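Local atomic coordinates of phosphoenolpyruvate-protein phosphotransferase (Acinetobacter sp., PDB entry 3CI6), a protein that probably transfers the phosphoryl group of phosphoenolpyruvate to a histidine of a partner protein in the phosphotransferase system and is represented by its GAF domain. Residues B[17-22]-B[151-156]; B[23-28]-B[158-163]; B[80-85]-B[131-136]; B[99-104]-B[113-118]. One frame throughout, in Å; residues are numbered along the deposited sequence. Where two conformers were deposited one is given.

Contact 1. Residues B[17-22]-B[151-156]; sequences QEINSS and VTLCAQ
With chi1 at 178° and the chain extended beyond CG, Q156 reaches straight out from helix 144-167 to lay its amide against I19 and N20 near the end of helix 7-20. I19 meets it with the branch that lies anti to its own backbone N: CG2 is 3.6 Å from NE2 of Q156. The longer branch, beside the backbone N, carries CD1 to 4.0 Å from CD2 of L153, and these two side chains cross at about a right angle. NE2 of Q156 is also 3.6 Å from CB of N20. In this GAF domain helices 7-20, 25-40 and 144-167 pack together, and here they also meet the second subunit: V151 and A155 touch V16 of that subunit, and the main-chain O of M123 in it accepts from ND2 of N20. NE2 of Q156 donates to the main-chain O of V16 of the same chain, on helix 7-20, and to a water, with 3.0 Å between NE2 and the water; ND2 of N20 donates to the same water at 2.9 Å. These bonds fix the rotation of the amide. They turn OE1 of Q156 toward CD1 of I19, 3.9 Å away, where this buried oxygen finds no hydrogen-bond partner. Beyond the helix end, OG of S22 donates to O of I19 at 2.7 Å, tilted 21° from the carbonyl plane.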
loop_
_atom_site.group_PDB
_atom_site.type_symbol
_atom_site.label_atom_id
_atom_site.label_comp_id
_atom_site.label_asym_id
_atom_site.label_seq_id
_atom_site.Cartn_x
_atom_site.Cartn_y
_atom_site.Cartn_z
ATOM N N GLN B 17 1.065 3.646 -8.655
ATOM C CA GLN B 17 0.023 3.821 -9.670
ATOM C C GLN B 17 0.096 2.736 -10.721
ATOM O O GLN B 17 -0.933 2.204 -11.107
ATOM C CB GLN B 17 0.045 5.242 -10.238
ATOM C CG GLN B 17 -0.386 6.218 -9.131
ATOM C CD GLN B 17 -0.971 7.505 -9.587
ATOM O OE1 GLN B 17 -0.239 8.482 -9.821
ATOM N NE2 GLN B 17 -2.317 7.552 -9.655
ATOM N N GLU B 18 1.298 2.349 -11.117
ATOM C CA GLU B 18 1.431 1.272 -12.089
ATOM C C GLU B 18 0.956 -0.043 -11.486
ATOM O O GLU B 18 0.245 -0.813 -12.164
ATOM C CB GLU B 18 2.868 1.177 -12.591
ATOM C CG GLU B 18 3.005 0.327 -13.846
ATOM C CD GLU B 18 4.443 0.142 -14.319
ATOM O OE1 GLU B 18 5.396 0.683 -13.721
ATOM O OE2 GLU B 18 4.597 -0.591 -15.322
ATOM N N ILE B 19 1.294 -0.324 -10.235
ATOM C CA ILE B 19 0.777 -1.549 -9.582
ATOM C C ILE B 19 -0.754 -1.487 -9.451
ATOM O O ILE B 19 -1.480 -2.471 -9.679
ATOM C CB ILE B 19 1.427 -1.772 -8.215
ATOM C CG1 ILE B 19 2.914 -2.074 -8.355
ATOM C CG2 ILE B 19 0.742 -2.918 -7.464
ATOM C CD1 ILE B 19 3.693 -2.002 -7.047
ATOM N N ASN B 20 -1.261 -0.319 -9.064
ATOM C CA ASN B 20 -2.666 -0.160 -8.763
ATOM C C ASN B 20 -3.535 -0.421 -9.976
ATOM O O ASN B 20 -4.598 -1.054 -9.827
ATOM C CB ASN B 20 -2.883 1.204 -8.122
ATOM C CG ASN B 20 -4.299 1.436 -7.730
ATOM O OD1 ASN B 20 -4.976 2.268 -8.342
ATOM N ND2 ASN B 20 -4.792 0.697 -6.731
ATOM N N SER B 21 -3.049 -0.036 -11.163
ATOM C CA SER B 21 -3.777 -0.159 -12.437
ATOM C C SER B 21 -3.418 -1.415 -13.213
ATOM O O SER B 21 -3.772 -1.548 -14.393
ATOM C CB SER B 21 -3.460 1.023 -13.336
ATOM O OG SER B 21 -3.923 2.223 -12.765
ATOM N N SER B 22 -2.666 -2.306 -12.599
ATOM C CA SER B 22 -2.332 -3.570 -13.235
ATOM C C SER B 22 -3.508 -4.517 -13.082
ATOM O O SER B 22 -4.252 -4.394 -12.117
ATOM C CB SER B 22 -1.062 -4.150 -12.632
ATOM O OG SER B 22 -1.247 -4.586 -11.331
ATOM N N VAL B 151 8.474 -0.868 2.749
ATOM C CA VAL B 151 7.296 -1.119 3.601
ATOM C C VAL B 151 6.012 -0.631 2.924
ATOM O O VAL B 151 4.979 -1.311 2.927
ATOM C CB VAL B 151 7.494 -0.550 5.014
ATOM C CG1 VAL B 151 6.185 -0.503 5.818
ATOM C CG2 VAL B 151 8.587 -1.329 5.750
ATOM N N THR B 152 6.059 0.560 2.336
ATOM C CA THR B 152 4.877 1.142 1.716
ATOM C C THR B 152 4.429 0.331 0.500
ATOM O O THR B 152 3.238 0.004 0.373
ATOM C CB THR B 152 5.134 2.613 1.381
ATOM O OG1 THR B 152 5.500 3.324 2.585
ATOM C CG2 THR B 152 3.851 3.218 0.729
ATOM N N LEU B 153 5.369 -0.069 -0.369
ATOM C CA LEU B 153 5.015 -0.933 -1.485
ATOM C C LEU B 153 4.497 -2.274 -1.008
ATOM O O LEU B 153 3.545 -2.820 -1.563
ATOM C CB LEU B 153 6.220 -1.127 -2.399
ATOM C CG LEU B 153 6.548 0.096 -3.223
ATOM C CD1 LEU B 153 7.980 -0.030 -3.818
ATOM C CD2 LEU B 153 5.512 0.362 -4.312
ATOM N N CYS B 154 5.116 -2.841 0.031
ATOM C CA CYS B 154 4.620 -4.128 0.486
ATOM C C CYS B 154 3.170 -4.003 1.007
ATOM O O CYS B 154 2.338 -4.914 0.839
ATOM C CB CYS B 154 5.517 -4.708 1.566
ATOM S SG CYS B 154 7.042 -5.404 0.933
ATOM N N ALA B 155 2.859 -2.872 1.653
ATOM C CA ALA B 155 1.513 -2.671 2.202
ATOM C C ALA B 155 0.505 -2.562 1.073
ATOM O O ALA B 155 -0.649 -3.053 1.198
ATOM C CB ALA B 155 1.504 -1.414 3.002
ATOM N N GLN B 156 0.912 -1.983 -0.045
ATOM C CA GLN B 156 0.021 -1.942 -1.212
ATOM C C GLN B 156 -0.201 -3.346 -1.737
ATOM O O GLN B 156 -1.361 -3.776 -1.997
ATOM C CB GLN B 156 0.590 -1.101 -2.334
ATOM C CG GLN B 156 -0.313 -1.098 -3.551
ATOM C CD GLN B 156 0.226 -0.313 -4.694
ATOM O OE1 GLN B 156 1.400 0.090 -4.695
ATOM N NE2 GLN B 156 -0.594 -0.087 -5.687
HETATM O O HOH W 1 -3.245 -1.578 -5.682
#

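Contact 2. Residues B[23-28]-B[158-163]; sequences VSLHDS and SGVIAH
L25 does most of the touching, laying one methyl, CD1, against two neighbouring residues of helix 144-167. CD1 comes within 3.8 Å of CG1 of I161 and 4.1 Å of CG1 of V160, and in both pairs the side chains meet at a slant. The leucine does not set out straight at the other helix: with CG anti to the backbone N (chi1 176°) and a bend at CG (chi2 62°), the end of the chain comes nearer than its start. This is the tight part, where the CA atoms of L25 and V160 lie 6.7 Å apart at the start of helix 25-40. The packing thins toward S28. S28 was modelled in two conformers, so the 4.0 Å between its OG and CG1 of V160 holds for one of them; its OG is hydrogen-bonded to OG of S22, in the turn that joins helices 7-20 and 25-40. The solvent side begins at L25 itself, which is partly exposed; its side chain lies about 4 Å from the bound 1-ethoxy-2-(2-ethoxyethoxy)ethane, whose pocket it lines together with A164 and other residues. S24 caps the helix: its OG accepts from N of D27 at 3.0 Å with an N-H...O angle of 164°. These polar bonds stay on the side of residues 22-28, whereas between the two segments of this GAF domain the contact is van der Waals only, nearly all of it between aliphatic groups, a chemistry that implies cohesion by shape and burial, without directional bonds.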
loop_
_atom_site.group_PDB
_atom_site.type_symbol
_atom_site.label_atom_id
_atom_site.label_comp_id
_atom_site.label_asym_id
_atom_site.label_seq_id
_atom_site.Cartn_x
_atom_site.Cartn_y
_atom_site.Cartn_z
ATOM N N VAL B 23 -3.608 -5.462 -14.012
ATOM C CA VAL B 23 -4.799 -6.272 -14.206
ATOM C C VAL B 23 -4.806 -7.578 -13.398
ATOM O O VAL B 23 -5.848 -8.230 -13.298
ATOM C CB VAL B 23 -4.979 -6.612 -15.718
ATOM C CG1 VAL B 23 -4.881 -5.329 -16.575
ATOM C CG2 VAL B 23 -3.936 -7.604 -16.189
ATOM N N SER B 24 -3.656 -7.983 -12.879
ATOM C CA SER B 24 -3.525 -9.288 -12.237
ATOM C C SER B 24 -2.487 -9.272 -11.143
ATOM O O SER B 24 -1.608 -8.417 -11.122
ATOM C CB SER B 24 -3.114 -10.324 -13.279
ATOM O OG SER B 24 -1.747 -10.223 -13.641
ATOM N N LEU B 25 -2.572 -10.261 -10.266
ATOM C CA LEU B 25 -1.558 -10.468 -9.251
ATOM C C LEU B 25 -0.176 -10.617 -9.878
ATOM O O LEU B 25 0.751 -9.951 -9.454
ATOM C CB LEU B 25 -1.856 -11.691 -8.394
ATOM C CG LEU B 25 -0.777 -12.033 -7.364
ATOM C CD1 LEU B 25 -0.562 -10.923 -6.340
ATOM C CD2 LEU B 25 -1.150 -13.360 -6.694
ATOM N N HIS B 26 -0.057 -11.479 -10.883
ATOM C CA HIS B 26 1.222 -11.664 -11.530
ATOM C C HIS B 26 1.818 -10.355 -12.026
ATOM O O HIS B 26 3.004 -10.090 -11.846
ATOM C CB HIS B 26 1.107 -12.639 -12.713
ATOM C CG HIS B 26 2.237 -12.530 -13.684
ATOM N ND1 HIS B 26 3.502 -13.004 -13.401
ATOM C CD2 HIS B 26 2.311 -11.959 -14.914
ATOM C CE1 HIS B 26 4.300 -12.749 -14.426
ATOM N NE2 HIS B 26 3.602 -12.119 -15.357
ATOM N N ASP B 27 1.010 -9.539 -12.704
ATOM C CA ASP B 27 1.522 -8.285 -13.257
ATOM C C ASP B 27 1.963 -7.383 -12.112
ATOM O O ASP B 27 3.001 -6.728 -12.195
ATOM C CB ASP B 27 0.467 -7.574 -14.149
ATOM C CG ASP B 27 0.343 -8.182 -15.526
ATOM O OD1 ASP B 27 1.103 -9.108 -15.846
ATOM O OD2 ASP B 27 -0.531 -7.706 -16.314
ATOM N N SER B 28 1.178 -7.317 -11.044
ATOM C CA SER B 28 1.538 -6.461 -9.924
ATOM C C SER B 28 2.906 -6.839 -9.358
ATOM O O SER B 28 3.748 -5.988 -9.152
ATOM C CB SER B 28 0.484 -6.523 -8.840
ATOM O OG SER B 28 -0.745 -6.070 -9.373
ATOM N N SER B 158 -0.004 -6.048 -0.148
ATOM C CA SER B 158 -0.671 -6.945 0.809
ATOM C C SER B 158 -2.144 -7.135 0.499
ATOM O O SER B 158 -2.669 -8.260 0.582
ATOM C CB SER B 158 -0.451 -6.455 2.230
ATOM O OG SER B 158 -1.253 -5.345 2.545
ATOM N N GLY B 159 -2.845 -6.059 0.106
ATOM C CA GLY B 159 -4.248 -6.170 -0.259
ATOM C C GLY B 159 -4.499 -6.749 -1.620
ATOM O O GLY B 159 -5.483 -7.437 -1.797
ATOM N N VAL B 160 -3.615 -6.490 -2.575
ATOM C CA VAL B 160 -3.681 -7.154 -3.872
ATOM C C VAL B 160 -3.591 -8.677 -3.652
ATOM O O VAL B 160 -4.340 -9.455 -4.252
ATOM C CB VAL B 160 -2.544 -6.688 -4.782
ATOM C CG1 VAL B 160 -2.628 -7.421 -6.097
ATOM C CG2 VAL B 160 -2.617 -5.164 -5.062
ATOM N N ILE B 161 -2.658 -9.105 -2.805
ATOM C CA ILE B 161 -2.481 -10.527 -2.519
ATOM C C ILE B 161 -3.686 -11.095 -1.781
ATOM O O ILE B 161 -4.254 -12.135 -2.158
ATOM C CB ILE B 161 -1.196 -10.758 -1.740
ATOM C CG1 ILE B 161 0.027 -10.384 -2.575
ATOM C CG2 ILE B 161 -1.078 -12.222 -1.297
ATOM C CD1 ILE B 161 1.290 -10.104 -1.700
ATOM N N ALA B 162 -4.113 -10.406 -0.716
ATOM C CA ALA B 162 -5.322 -10.845 0.002
ATOM C C ALA B 162 -6.551 -10.980 -0.936
ATOM O O ALA B 162 -7.286 -11.967 -0.906
ATOM C CB ALA B 162 -5.641 -9.873 1.150
ATOM N N HIS B 163 -6.739 -10.006 -1.807
ATOM C CA HIS B 163 -7.832 -10.039 -2.754
ATOM C C HIS B 163 -7.701 -11.265 -3.678
ATOM O O HIS B 163 -8.684 -11.961 -3.903
ATOM C CB HIS B 163 -7.860 -8.734 -3.542
ATOM C CG HIS B 163 -8.939 -8.708 -4.574
ATOM N ND1 HIS B 163 -8.669 -8.782 -5.921
ATOM C CD2 HIS B 163 -10.292 -8.657 -4.460
ATOM C CE1 HIS B 163 -9.814 -8.784 -6.589
ATOM N NE2 HIS B 163 -10.807 -8.681 -5.731
#

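Contact 3. Residues B[80-85]-B[131-136]; sequences GLVGLV and VLVVQN
V82 and V85 of helix 80-88 rest on V131 and V133 of strand 127-136, a helix packed on the face of the antiparallel GAF sheet. The axes of the two short segments pass 8.9 Å apart with 134° between their N-to-C directions, and the alternation of the strand divides its side chains between two layers: V131 and V133 point to helix 80-88, whereas L132 turns away and meets L150 and C154 of helix 144-167. The side-chain contacts between the segments are all between valines. CG1 of V85 is 3.8 Å from CG1 of V131, each methyl being the one anti to its own backbone N, and the two side chains meet at a slant. V82 spreads its branches over two residues: CG1 lies 3.9 Å from CB of V131, while CG2 reaches CG2 of V133 at 3.8 Å, these last side chains crossing at about a right angle. F117 of the neighbouring strand 116-124 adds its side chain to V85 and V133, and Y48 of strand 44-51 also touches V133. Main-chain bonds hold strand 127-136 in the sheet: V131 with Y48 and V133 with S46 on one flank, L132 with V120 and V134 with L118 on the other. One backbone atom does join the valine packing, the carbonyl O of V82, which lies 3.7 Å from the methyl CG2 of V131.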
loop_
_atom_site.group_PDB
_atom_site.type_symbol
_atom_site.label_atom_id
_atom_site.label_comp_id
_atom_site.label_asym_id
_atom_site.label_seq_id
_atom_site.Cartn_x
_atom_site.Cartn_y
_atom_site.Cartn_z
ATOM N N GLY B 80 15.336 -20.425 7.139
ATOM C CA GLY B 80 16.302 -19.419 6.775
ATOM C C GLY B 80 15.872 -17.986 7.065
ATOM O O GLY B 80 14.973 -17.737 7.873
ATOM N N LEU B 81 16.567 -17.041 6.446
ATOM C CA LEU B 81 16.243 -15.625 6.671
ATOM C C LEU B 81 14.856 -15.227 6.183
ATOM O O LEU B 81 14.191 -14.405 6.834
ATOM C CB LEU B 81 17.306 -14.700 6.072
ATOM C CG LEU B 81 18.687 -14.775 6.705
ATOM C CD1 LEU B 81 19.733 -14.110 5.795
ATOM C CD2 LEU B 81 18.590 -14.150 8.136
ATOM N N VAL B 82 14.389 -15.782 5.057
ATOM C CA VAL B 82 13.039 -15.474 4.604
ATOM C C VAL B 82 12.013 -15.965 5.631
ATOM O O VAL B 82 11.061 -15.241 6.009
ATOM C CB VAL B 82 12.751 -16.072 3.186
ATOM C CG1 VAL B 82 11.284 -15.990 2.832
ATOM C CG2 VAL B 82 13.677 -15.423 2.114
ATOM N N GLY B 83 12.202 -17.197 6.111
ATOM C CA GLY B 83 11.313 -17.709 7.155
ATOM C C GLY B 83 11.339 -16.831 8.390
ATOM O O GLY B 83 10.300 -16.622 9.033
ATOM N N LEU B 84 12.518 -16.306 8.741
ATOM C CA LEU B 84 12.637 -15.518 9.953
ATOM C C LEU B 84 11.890 -14.196 9.836
ATOM O O LEU B 84 11.239 -13.768 10.790
ATOM C CB LEU B 84 14.102 -15.250 10.281
ATOM C CG LEU B 84 14.401 -14.584 11.619
ATOM C CD1 LEU B 84 14.035 -15.475 12.786
ATOM C CD2 LEU B 84 15.877 -14.197 11.718
ATOM N N VAL B 85 11.954 -13.578 8.662
ATOM C CA VAL B 85 11.228 -12.342 8.406
ATOM C C VAL B 85 9.737 -12.607 8.622
ATOM O O VAL B 85 9.021 -11.828 9.259
ATOM C CB VAL B 85 11.447 -11.802 6.994
ATOM C CG1 VAL B 85 10.513 -10.657 6.675
ATOM C CG2 VAL B 85 12.929 -11.346 6.788
ATOM N N VAL B 131 7.066 -12.357 1.702
ATOM C CA VAL B 131 8.292 -11.670 2.068
ATOM C C VAL B 131 8.923 -11.134 0.801
ATOM O O VAL B 131 9.106 -11.837 -0.162
ATOM C CB VAL B 131 9.275 -12.613 2.791
ATOM C CG1 VAL B 131 10.588 -11.853 3.053
ATOM C CG2 VAL B 131 8.651 -13.180 4.077
ATOM N N LEU B 132 9.266 -9.851 0.839
ATOM C CA LEU B 132 10.033 -9.216 -0.218
ATOM C C LEU B 132 11.503 -9.243 0.156
ATOM O O LEU B 132 11.864 -8.942 1.300
ATOM C CB LEU B 132 9.557 -7.790 -0.393
ATOM C CG LEU B 132 10.463 -7.143 -1.410
ATOM C CD1 LEU B 132 9.795 -7.109 -2.666
ATOM C CD2 LEU B 132 11.142 -5.875 -0.943
ATOM N N VAL B 133 12.353 -9.638 -0.795
ATOM C CA VAL B 133 13.778 -9.755 -0.547
ATOM C C VAL B 133 14.554 -8.902 -1.538
ATOM O O VAL B 133 14.345 -9.008 -2.740
ATOM C CB VAL B 133 14.202 -11.209 -0.675
ATOM C CG1 VAL B 133 15.696 -11.318 -0.597
ATOM C CG2 VAL B 133 13.491 -12.087 0.400
ATOM N N VAL B 134 15.453 -8.066 -1.037
ATOM C CA VAL B 134 16.420 -7.319 -1.822
ATOM C C VAL B 134 17.793 -7.873 -1.467
ATOM O O VAL B 134 18.140 -8.021 -0.276
ATOM C CB VAL B 134 16.293 -5.811 -1.542
ATOM C CG1 VAL B 134 17.526 -5.069 -1.956
ATOM C CG2 VAL B 134 15.035 -5.238 -2.205
ATOM N N GLN B 135 18.567 -8.249 -2.467
ATOM C CA GLN B 135 19.909 -8.807 -2.244
ATOM C C GLN B 135 20.921 -8.130 -3.141
ATOM O O GLN B 135 20.594 -7.710 -4.248
ATOM C CB GLN B 135 19.950 -10.301 -2.527
ATOM C CG GLN B 135 19.187 -11.108 -1.494
ATOM C CD GLN B 135 19.118 -12.566 -1.892
ATOM O OE1 GLN B 135 18.491 -12.933 -2.902
ATOM N NE2 GLN B 135 19.825 -13.408 -1.132
ATOM N N ASN B 136 22.155 -8.047 -2.671
ATOM C CA ASN B 136 23.249 -7.534 -3.457
ATOM C C ASN B 136 24.470 -8.400 -3.222
ATOM O O ASN B 136 24.630 -9.017 -2.162
ATOM C CB ASN B 136 23.532 -6.097 -3.081
ATOM C CG ASN B 136 22.404 -5.229 -3.426
ATOM O OD1 ASN B 136 22.328 -4.755 -4.565
ATOM N ND2 ASN B 136 21.477 -5.044 -2.479
#

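Contact 4. Residues B[99-104]-B[113-118]; sequences KHERFA and IYNSFL
E101 and I113 set their side chains at about a right angle, the carboxylate of the glutamate facing the terminal methyl of the isoleucine. CD1 of I113 stands out beyond the two carboxylate oxygens and tilted from their plane, 3.1 Å from OE2 and 3.3 Å from OE1 of E101. The shorter distance is tight for an oxygen against a methyl carbon, and I113 is exposed, so the exact position of CD1 is doubtful. E101 reaches it by an extended chain with CG anti to the backbone N (chi1 -163°). I113 carries CG1 out in the same sense, which leaves CG2 in the crowded position between N and the carbonyl carbon. The two residues belong to the long connection between strands 92-94 and 116-124 of the GAF sheet, part of which, residues 108 and 109, is not modelled. E101 opens a type I beta turn that ends at A104, closed by a weak bond of 3.3 Å from N of A104 to O of E101. From A104 the chain is tied to L81 of helix 80-88 by a backbone bond, and on the other branch the main chain of N115 pairs with A97 and K137. N115 comes toward the carboxylate from another side: its OD1 is 4.3 Å from OE1 of E101, two oxygens without a bond between them.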
loop_
_atom_site.group_PDB
_atom_site.type_symbol
_atom_site.label_atom_id
_atom_site.label_comp_id
_atom_site.label_asym_id
_atom_site.label_seq_id
_atom_site.Cartn_x
_atom_site.Cartn_y
_atom_site.Cartn_z
ATOM N N LYS B 99 28.027 -12.928 7.645
ATOM C CA LYS B 99 28.175 -13.342 9.034
ATOM C C LYS B 99 27.059 -14.300 9.465
ATOM O O LYS B 99 27.179 -14.972 10.490
ATOM C CB LYS B 99 28.238 -12.107 9.935
ATOM C CG LYS B 99 29.508 -11.311 9.704
ATOM C CD LYS B 99 29.327 -9.864 10.060
ATOM C CE LYS B 99 30.651 -9.136 10.155
ATOM N NZ LYS B 99 30.440 -7.668 10.390
ATOM N N HIS B 100 25.994 -14.380 8.668
ATOM C CA HIS B 100 24.843 -15.231 8.984
ATOM C C HIS B 100 24.568 -16.240 7.874
ATOM O O HIS B 100 23.477 -16.788 7.820
ATOM C CB HIS B 100 23.604 -14.351 9.210
ATOM C CG HIS B 100 23.814 -13.297 10.255
ATOM N ND1 HIS B 100 23.596 -13.533 11.594
ATOM C CD2 HIS B 100 24.251 -12.018 10.164
ATOM C CE1 HIS B 100 23.888 -12.448 12.286
ATOM N NE2 HIS B 100 24.282 -11.511 11.441
ATOM N N GLU B 101 25.561 -16.494 7.018
ATOM C CA GLU B 101 25.358 -17.325 5.814
ATOM C C GLU B 101 25.192 -18.811 6.125
ATOM O O GLU B 101 24.464 -19.538 5.430
ATOM C CB GLU B 101 26.522 -17.144 4.826
ATOM C CG GLU B 101 26.200 -17.627 3.412
ATOM C CD GLU B 101 27.408 -17.606 2.486
ATOM O OE1 GLU B 101 28.225 -16.657 2.585
ATOM O OE2 GLU B 101 27.539 -18.548 1.652
ATOM N N ARG B 102 25.879 -19.278 7.157
ATOM C CA ARG B 102 25.937 -20.724 7.390
ATOM C C ARG B 102 24.537 -21.337 7.608
ATOM O O ARG B 102 24.237 -22.432 7.085
ATOM C CB ARG B 102 26.870 -21.044 8.564
ATOM C CG ARG B 102 26.928 -22.514 8.915
ATOM C CD ARG B 102 27.905 -22.758 10.034
ATOM N NE ARG B 102 29.290 -22.644 9.597
ATOM C CZ ARG B 102 30.164 -21.721 10.001
ATOM N NH1 ARG B 102 31.399 -21.767 9.516
ATOM N NH2 ARG B 102 29.825 -20.754 10.860
ATOM N N PHE B 103 23.692 -20.641 8.377
ATOM C CA PHE B 103 22.340 -21.126 8.670
ATOM C C PHE B 103 21.271 -20.179 8.143
ATOM O O PHE B 103 20.142 -20.111 8.673
ATOM C CB PHE B 103 22.184 -21.368 10.172
ATOM C CG PHE B 103 23.252 -22.281 10.752
ATOM C CD1 PHE B 103 23.112 -23.661 10.690
ATOM C CD2 PHE B 103 24.391 -21.757 11.370
ATOM C CE1 PHE B 103 24.079 -24.494 11.221
ATOM C CE2 PHE B 103 25.369 -22.592 11.892
ATOM C CZ PHE B 103 25.214 -23.967 11.821
ATOM N N ALA B 104 21.628 -19.452 7.086
ATOM C CA ALA B 104 20.688 -18.562 6.382
ATOM C C ALA B 104 19.650 -19.321 5.570
ATOM O O ALA B 104 18.585 -18.773 5.237
ATOM C CB ALA B 104 21.465 -17.611 5.468
ATOM N N ILE B 113 26.633 -15.553 -4.786
ATOM C CA ILE B 113 26.591 -15.274 -3.344
ATOM C C ILE B 113 26.200 -13.798 -3.146
ATOM O O ILE B 113 26.744 -12.878 -3.793
ATOM C CB ILE B 113 27.949 -15.600 -2.652
ATOM C CG1 ILE B 113 27.768 -15.949 -1.173
ATOM C CG2 ILE B 113 28.947 -14.452 -2.772
ATOM C CD1 ILE B 113 28.789 -16.968 -0.670
ATOM N N TYR B 114 25.231 -13.585 -2.267
ATOM C CA TYR B 114 24.765 -12.247 -1.968
ATOM C C TYR B 114 25.053 -11.927 -0.520
ATOM O O TYR B 114 24.430 -12.488 0.380
ATOM C CB TYR B 114 23.254 -12.130 -2.254
ATOM C CG TYR B 114 22.915 -12.431 -3.699
ATOM C CD1 TYR B 114 23.221 -11.543 -4.686
ATOM C CD2 TYR B 114 22.250 -13.607 -4.053
ATOM C CE1 TYR B 114 22.947 -11.815 -6.019
ATOM C CE2 TYR B 114 21.941 -13.886 -5.384
ATOM C CZ TYR B 114 22.301 -12.988 -6.360
ATOM O OH TYR B 114 22.033 -13.239 -7.692
ATOM N N ASN B 115 25.940 -10.968 -0.299
ATOM C CA ASN B 115 26.382 -10.628 1.040
ATOM C C ASN B 115 25.610 -9.512 1.692
ATOM O O ASN B 115 25.964 -9.079 2.778
ATOM C CB ASN B 115 27.865 -10.298 1.030
ATOM C CG ASN B 115 28.714 -11.530 0.768
ATOM O OD1 ASN B 115 28.456 -12.596 1.333
ATOM N ND2 ASN B 115 29.632 -11.417 -0.157
ATOM N N SER B 116 24.549 -9.035 1.043
ATOM C CA SER B 116 23.592 -8.149 1.699
ATOM C C SER B 116 22.184 -8.730 1.530
ATOM O O SER B 116 21.865 -9.308 0.502
ATOM C CB SER B 116 23.659 -6.739 1.113
ATOM O OG SER B 116 22.892 -6.667 -0.076
ATOM N N PHE B 117 21.366 -8.581 2.569
ATOM C CA PHE B 117 20.010 -9.109 2.580
ATOM C C PHE B 117 19.116 -8.077 3.253
ATOM O O PHE B 117 19.380 -7.668 4.368
ATOM C CB PHE B 117 19.952 -10.392 3.407
ATOM C CG PHE B 117 18.569 -10.975 3.553
ATOM C CD1 PHE B 117 17.765 -10.594 4.607
ATOM C CD2 PHE B 117 18.063 -11.898 2.650
ATOM C CE1 PHE B 117 16.530 -11.122 4.776
ATOM C CE2 PHE B 117 16.794 -12.447 2.810
ATOM C CZ PHE B 117 16.018 -12.035 3.852
ATOM N N LEU B 118 18.049 -7.716 2.574
ATOM C CA LEU B 118 17.032 -6.836 3.121
ATOM C C LEU B 118 15.682 -7.482 2.880
ATOM O O LEU B 118 15.211 -7.566 1.747
ATOM C CB LEU B 118 17.117 -5.460 2.462
ATOM C CG LEU B 118 15.992 -4.466 2.693
ATOM C CD1 LEU B 118 15.639 -4.277 4.150
ATOM C CD2 LEU B 118 16.369 -3.097 2.053
#

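Overall arrangement
Contacts 1, 2 and 3 are buried; contact 4 lies at the surface. Contacts 1 and 2 share helix 144-167 and follow one another through the turn joining helices 7-20 and 25-40, with centres 9 Å apart, and both meet the second subunit. Contact 3 lies across the sheet from them, yet C154 and L132 link it to contact 1. Contact 4 lies beside contact 3: L118 and V134 pair on neighbouring strands, and A104 with L81. The chemistry follows the place. Contact 3, in the core, is all valine; contact 2 is largely aliphatic, beside a ligand; contact 1 adds an amide bonded to a water near the subunit interface; contact 4 sets a carboxylate against a methyl.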